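Local coordinates for type II restriction enzyme AgeI (Thalassobius gelatinovorus, PDB 5DWA), which recognises the double-stranded DNA sequence 5'-ACCGGT-3' and cleaves each strand after the first A, as a PD-(D/E)XK-type restriction endonuclease, at residues F202-H206 and G207-N211; L125-R129 and M130-D134. One frame throughout, in Å; residues are numbered along the deposited sequence.

Contact 1: F202-H206 and G207-N211; sequences FPPPH and GDLVN. With nucleotides of chain C; nucleotides of chain D.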
# COMPACT_ATOMS: atom_id res chain seq x y z
N PHE A 202 -0.80 -16.61 7.95
CA PHE A 202 0.42 -16.93 7.26
C PHE A 202 0.21 -18.30 6.63
O PHE A 202 0.01 -19.29 7.34
CB PHE A 202 1.62 -16.91 8.21
CG PHE A 202 1.97 -15.54 8.70
CD1 PHE A 202 2.97 -14.81 8.07
CD2 PHE A 202 1.30 -14.97 9.77
CE1 PHE A 202 3.30 -13.54 8.52
CE2 PHE A 202 1.63 -13.70 10.22
CZ PHE A 202 2.63 -12.99 9.60
N PRO A 203 0.17 -18.36 5.29
CA PRO A 203 -0.05 -19.66 4.66
C PRO A 203 1.24 -20.46 4.68
O PRO A 203 2.33 -19.87 4.71
CB PRO A 203 -0.46 -19.29 3.24
CG PRO A 203 0.27 -18.01 2.97
CD PRO A 203 0.26 -17.27 4.30
N PRO A 204 1.14 -21.80 4.67
CA PRO A 204 2.37 -22.56 4.46
C PRO A 204 2.99 -22.13 3.14
O PRO A 204 2.24 -21.87 2.19
CB PRO A 204 1.87 -24.02 4.40
CG PRO A 204 0.39 -23.92 4.09
CD PRO A 204 -0.05 -22.66 4.79
N PRO A 205 4.32 -22.08 3.06
CA PRO A 205 5.31 -22.50 4.06
C PRO A 205 5.72 -21.43 5.07
O PRO A 205 6.82 -21.49 5.61
CB PRO A 205 6.51 -22.87 3.19
CG PRO A 205 6.43 -21.83 2.09
CD PRO A 205 4.97 -21.69 1.79
N HIS A 206 4.85 -20.46 5.32
CA HIS A 206 5.20 -19.32 6.16
C HIS A 206 4.49 -19.32 7.51
O HIS A 206 4.78 -18.48 8.37
CB HIS A 206 4.88 -18.01 5.42
CG HIS A 206 5.43 -17.95 4.04
ND1 HIS A 206 6.78 -17.78 3.79
CD2 HIS A 206 4.83 -18.01 2.84
CE1 HIS A 206 6.97 -17.76 2.48
NE2 HIS A 206 5.80 -17.90 1.88
N GLY A 207 3.53 -20.22 7.68
CA GLY A 207 2.78 -20.32 8.91
C GLY A 207 1.73 -21.41 8.86
O GLY A 207 1.80 -22.31 8.01
N ASP A 208 0.76 -21.33 9.77
CA ASP A 208 -0.23 -22.39 9.94
C ASP A 208 -1.64 -22.00 9.53
O ASP A 208 -2.61 -22.66 9.92
CB ASP A 208 -0.23 -22.86 11.41
CG ASP A 208 -0.70 -21.79 12.38
OD1 ASP A 208 -1.01 -20.65 11.95
OD2 ASP A 208 -0.75 -22.09 13.59
N LEU A 209 -1.76 -20.91 8.76
CA LEU A 209 -3.03 -20.43 8.21
C LEU A 209 -4.05 -19.94 9.24
O LEU A 209 -5.15 -19.52 8.86
CB LEU A 209 -3.71 -21.50 7.35
CG LEU A 209 -3.26 -21.61 5.89
CD1 LEU A 209 -3.73 -22.93 5.30
CD2 LEU A 209 -3.79 -20.44 5.06
N VAL A 210 -3.72 -19.97 10.52
CA VAL A 210 -4.63 -19.46 11.52
C VAL A 210 -4.65 -17.93 11.45
O VAL A 210 -3.62 -17.28 11.48
CB VAL A 210 -4.25 -19.93 12.94
CG1 VAL A 210 -5.24 -19.42 13.97
CG2 VAL A 210 -4.22 -21.46 12.97
N ASN A 211 -5.85 -17.38 11.34
CA ASN A 211 -6.05 -15.96 11.09
C ASN A 211 -6.00 -15.13 12.37
O ASN A 211 -7.04 -14.76 12.93
CB ASN A 211 -7.36 -15.81 10.33
CG ASN A 211 -7.75 -14.37 10.08
OD1 ASN A 211 -6.91 -13.48 10.00
ND2 ASN A 211 -9.05 -14.15 9.92
P DT C 9 3.61 -17.30 -1.11
OP1 DT C 9 3.91 -18.03 -2.35
OP2 DT C 9 3.32 -18.03 0.15
O5' DT C 9 4.80 -16.28 -0.85
C5' DT C 9 5.13 -15.34 -1.83
C4' DT C 9 6.06 -14.30 -1.26
O4' DT C 9 5.41 -13.63 -0.18
C3' DT C 9 7.36 -14.84 -0.67
O3' DT C 9 8.42 -14.40 -1.49
C2' DT C 9 7.42 -14.24 0.76
C1' DT C 9 6.39 -13.13 0.68
N1 DT C 9 5.70 -12.79 1.94
C2 DT C 9 5.82 -11.53 2.44
O2 DT C 9 6.54 -10.68 1.93
N3 DT C 9 5.08 -11.28 3.56
C4 DT C 9 4.22 -12.16 4.20
O4 DT C 9 3.59 -11.85 5.20
C5 DT C 9 4.13 -13.47 3.62
C7 DT C 9 3.25 -14.52 4.24
C6 DT C 9 4.85 -13.72 2.52
P DC D 2 6.37 -11.95 15.87
OP1 DC D 2 6.39 -11.60 17.31
OP2 DC D 2 5.45 -12.99 15.36
O5' DC D 2 6.11 -10.59 15.05
C5' DC D 2 6.56 -9.35 15.57
C4' DC D 2 6.64 -8.31 14.48
O4' DC D 2 7.26 -8.88 13.30
C3' DC D 2 5.32 -7.75 13.98
O3' DC D 2 5.61 -6.55 13.34
C2' DC D 2 4.93 -8.80 12.95
C1' DC D 2 6.29 -8.97 12.27
N1 DC D 2 6.48 -10.27 11.55
C2 DC D 2 7.54 -10.38 10.65
O2 DC D 2 8.28 -9.39 10.48
N3 DC D 2 7.74 -11.55 10.00
C4 DC D 2 6.93 -12.58 10.22
N4 DC D 2 7.16 -13.71 9.55
C5 DC D 2 5.83 -12.49 11.14
C6 DC D 2 5.65 -11.33 11.78
O HOH W 1 -1.19 -17.83 10.48
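Leu209 N donates to Phe202 O over 2.8 Å, a backbone hydrogen bond that ties Leu209 back to Phe202 around the proline-rich turn at 202-209. Within it, His206 N bonds to Pro203 O across a type VI (VIa-like) beta turn, whose cis bond is the Pro204-Pro205 peptide. Leu209 presses its branched end on the prolines: CG lies 3.6 Å from Pro204 CD, the two side chains crossing at about a right angle, while CD2 rests on Pro203 CB at 4.0 Å. Gly207 passes close to Phe202, its CA 3.7 Å from Phe202 CB. The rings of Phe202 and His206 both meet the DNA. Phe202, its CG beside the backbone N (chi1 -69°), sends CZ to 3.6 Å from C5 of DC2 of chain D, and CE1 approaches O4 of DT9 of chain C, both obliquely. His206 has C6 of the same thymidine over one face and Pro205 CG toward the rim of the other; its NE2 lies 3.0 Å from phosphate oxygen OP2, which sits in the ring plane, and donates a weak hydrogen bond to O5'. Asp208 OD1 accepts Val210 N at 3.1 Å from above the carboxylate plane, an Asx turn, and a water joins that oxygen to Phe202 N and Val210 O; OD2 forms a salt bridge with Arg212. The loop, between strand 191-196 and helix 223-230, lays Leu209, Pro203 and Pro204 against the hairpin of strands 2-8 and 11-16, where Pro204 touches Phe7 and Ala13, while Leu209 also touches Arg73 of helix 63-78.

Contact 2: L125-R129 and M130-D134; sequences LALTR and MGVAD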
# COMPACT_ATOMS: atom_id res chain seq x y z
N LEU A 125 -17.65 16.29 -1.81
CA LEU A 125 -18.68 16.97 -1.02
C LEU A 125 -18.61 16.54 0.43
O LEU A 125 -18.70 17.37 1.34
CB LEU A 125 -20.07 16.70 -1.60
CG LEU A 125 -21.25 17.27 -0.82
CD1 LEU A 125 -21.22 18.79 -0.78
CD2 LEU A 125 -22.56 16.79 -1.43
N ALA A 126 -18.40 15.25 0.65
CA ALA A 126 -18.32 14.73 2.01
C ALA A 126 -17.18 15.38 2.79
O ALA A 126 -17.37 15.81 3.93
CB ALA A 126 -18.16 13.21 1.98
N LEU A 127 -16.00 15.46 2.17
CA LEU A 127 -14.84 16.08 2.81
C LEU A 127 -15.08 17.57 3.07
O LEU A 127 -14.66 18.10 4.09
CB LEU A 127 -13.58 15.88 1.97
CG LEU A 127 -13.14 14.41 1.84
CD1 LEU A 127 -11.88 14.28 1.00
CD2 LEU A 127 -12.95 13.80 3.22
N THR A 128 -15.76 18.22 2.13
CA THR A 128 -16.08 19.64 2.28
C THR A 128 -17.00 19.85 3.47
O THR A 128 -16.78 20.77 4.28
CB THR A 128 -16.73 20.21 1.02
OG1 THR A 128 -15.82 20.08 -0.08
CG2 THR A 128 -17.11 21.68 1.22
N ARG A 129 -18.02 19.01 3.57
CA ARG A 129 -18.95 19.10 4.68
C ARG A 129 -18.27 18.75 6.00
O ARG A 129 -18.63 19.29 7.04
CB ARG A 129 -20.16 18.20 4.42
CG ARG A 129 -20.99 18.63 3.22
CD ARG A 129 -22.07 17.62 2.89
NE ARG A 129 -23.02 17.47 3.99
CZ ARG A 129 -23.43 16.30 4.49
NH1 ARG A 129 -22.96 15.16 4.01
NH2 ARG A 129 -24.29 16.28 5.50
N MET A 130 -17.27 17.86 5.94
CA MET A 130 -16.48 17.52 7.12
C MET A 130 -15.59 18.66 7.58
O MET A 130 -15.17 18.70 8.74
CB MET A 130 -15.59 16.31 6.83
CG MET A 130 -16.28 14.98 6.93
SD MET A 130 -15.07 13.66 6.70
CE MET A 130 -16.17 12.27 6.47
N GLY A 131 -15.28 19.56 6.66
CA GLY A 131 -14.37 20.66 6.94
C GLY A 131 -12.92 20.26 6.82
O GLY A 131 -12.06 20.88 7.45
N VAL A 132 -12.63 19.23 6.02
CA VAL A 132 -11.26 18.75 5.87
C VAL A 132 -10.79 18.69 4.41
O VAL A 132 -9.73 18.14 4.12
CB VAL A 132 -11.06 17.33 6.49
CG1 VAL A 132 -11.30 17.36 8.00
CG2 VAL A 132 -11.93 16.28 5.81
N ALA A 133 -11.56 19.26 3.49
CA ALA A 133 -11.18 19.22 2.08
C ALA A 133 -9.88 19.95 1.83
O ALA A 133 -9.62 20.98 2.45
CB ALA A 133 -12.29 19.83 1.23
N ASP A 134 -9.06 19.40 0.93
CA ASP A 134 -7.78 19.98 0.51
C ASP A 134 -6.71 20.04 1.60
O ASP A 134 -5.74 20.78 1.48
CB ASP A 134 -8.01 21.39 -0.05
CG ASP A 134 -8.95 21.38 -1.21
OD1 ASP A 134 -8.59 20.78 -2.25
OD2 ASP A 134 -10.05 21.95 -1.09
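Leu127 CD2 meets Val132 CG2 at 3.7 Å and Met130 SD at 4.1 Å, the apolar centre of a Schellman motif that ends helix 123-130. Leu127 and Val132 cross at about a right angle. Met130, extended beyond CG, runs past Ala126, its CG 3.3 Å from Ala126 O. Around this centre Met144 of strand 143-148 touches both Ala126 and Met130, and Val161 of strand 159-168 also packs on Met130, so the helix end is fastened to the central sheet. Further out, Ala133 turns its methyl back to the helix, 4.2 Å from Leu127 CB, and brings it beside Thr128 OG1. The backbone bonds change partner as the helix ends. Met130 N keeps the helical bond to Ala126 O. The Schellman pair follows: Val132 N reaches Leu127 O at 3.0 Å in a nearly straight 6→1 bond (165°), and Gly131 N to Thr128 O is the 5→2 bond. Gly131 N also makes a weak bond to Leu127 O. Gly131 has positive phi (83°), with backbone angles that suit glycine. At the polar edge Arg129 bends at chi3 and carries its guanidinium to a salt bridge with Glu146, while Thr128 OG1 bonds to Gly124 O one turn back. In the 5→2 bond, Gly131 N stands 3.1 Å from Thr128 O and well above the carbonyl plane, 71° out of it.

In the fold
The two contacts lie on opposite sides of the chain's centre, their own centres about 41 Å apart and their nearest atoms about 28 Å apart, so neither touches the other. In chain order contact 2 comes first; in sequence, strands 143-148, 159-168 and 191-196 of the mixed sheet come between them. Their relation to DNA differs: 202-211 lies directly against nucleotides of both strands, whereas the nearest atom of 125-134 is about 9 Å from the nucleic acid. Through its packing on strands 143-148 and 159-168, contact 2 belongs to the framework of the nuclease sheet, and contact 1 to a DNA-facing loop that leans on the amino-terminal hairpin.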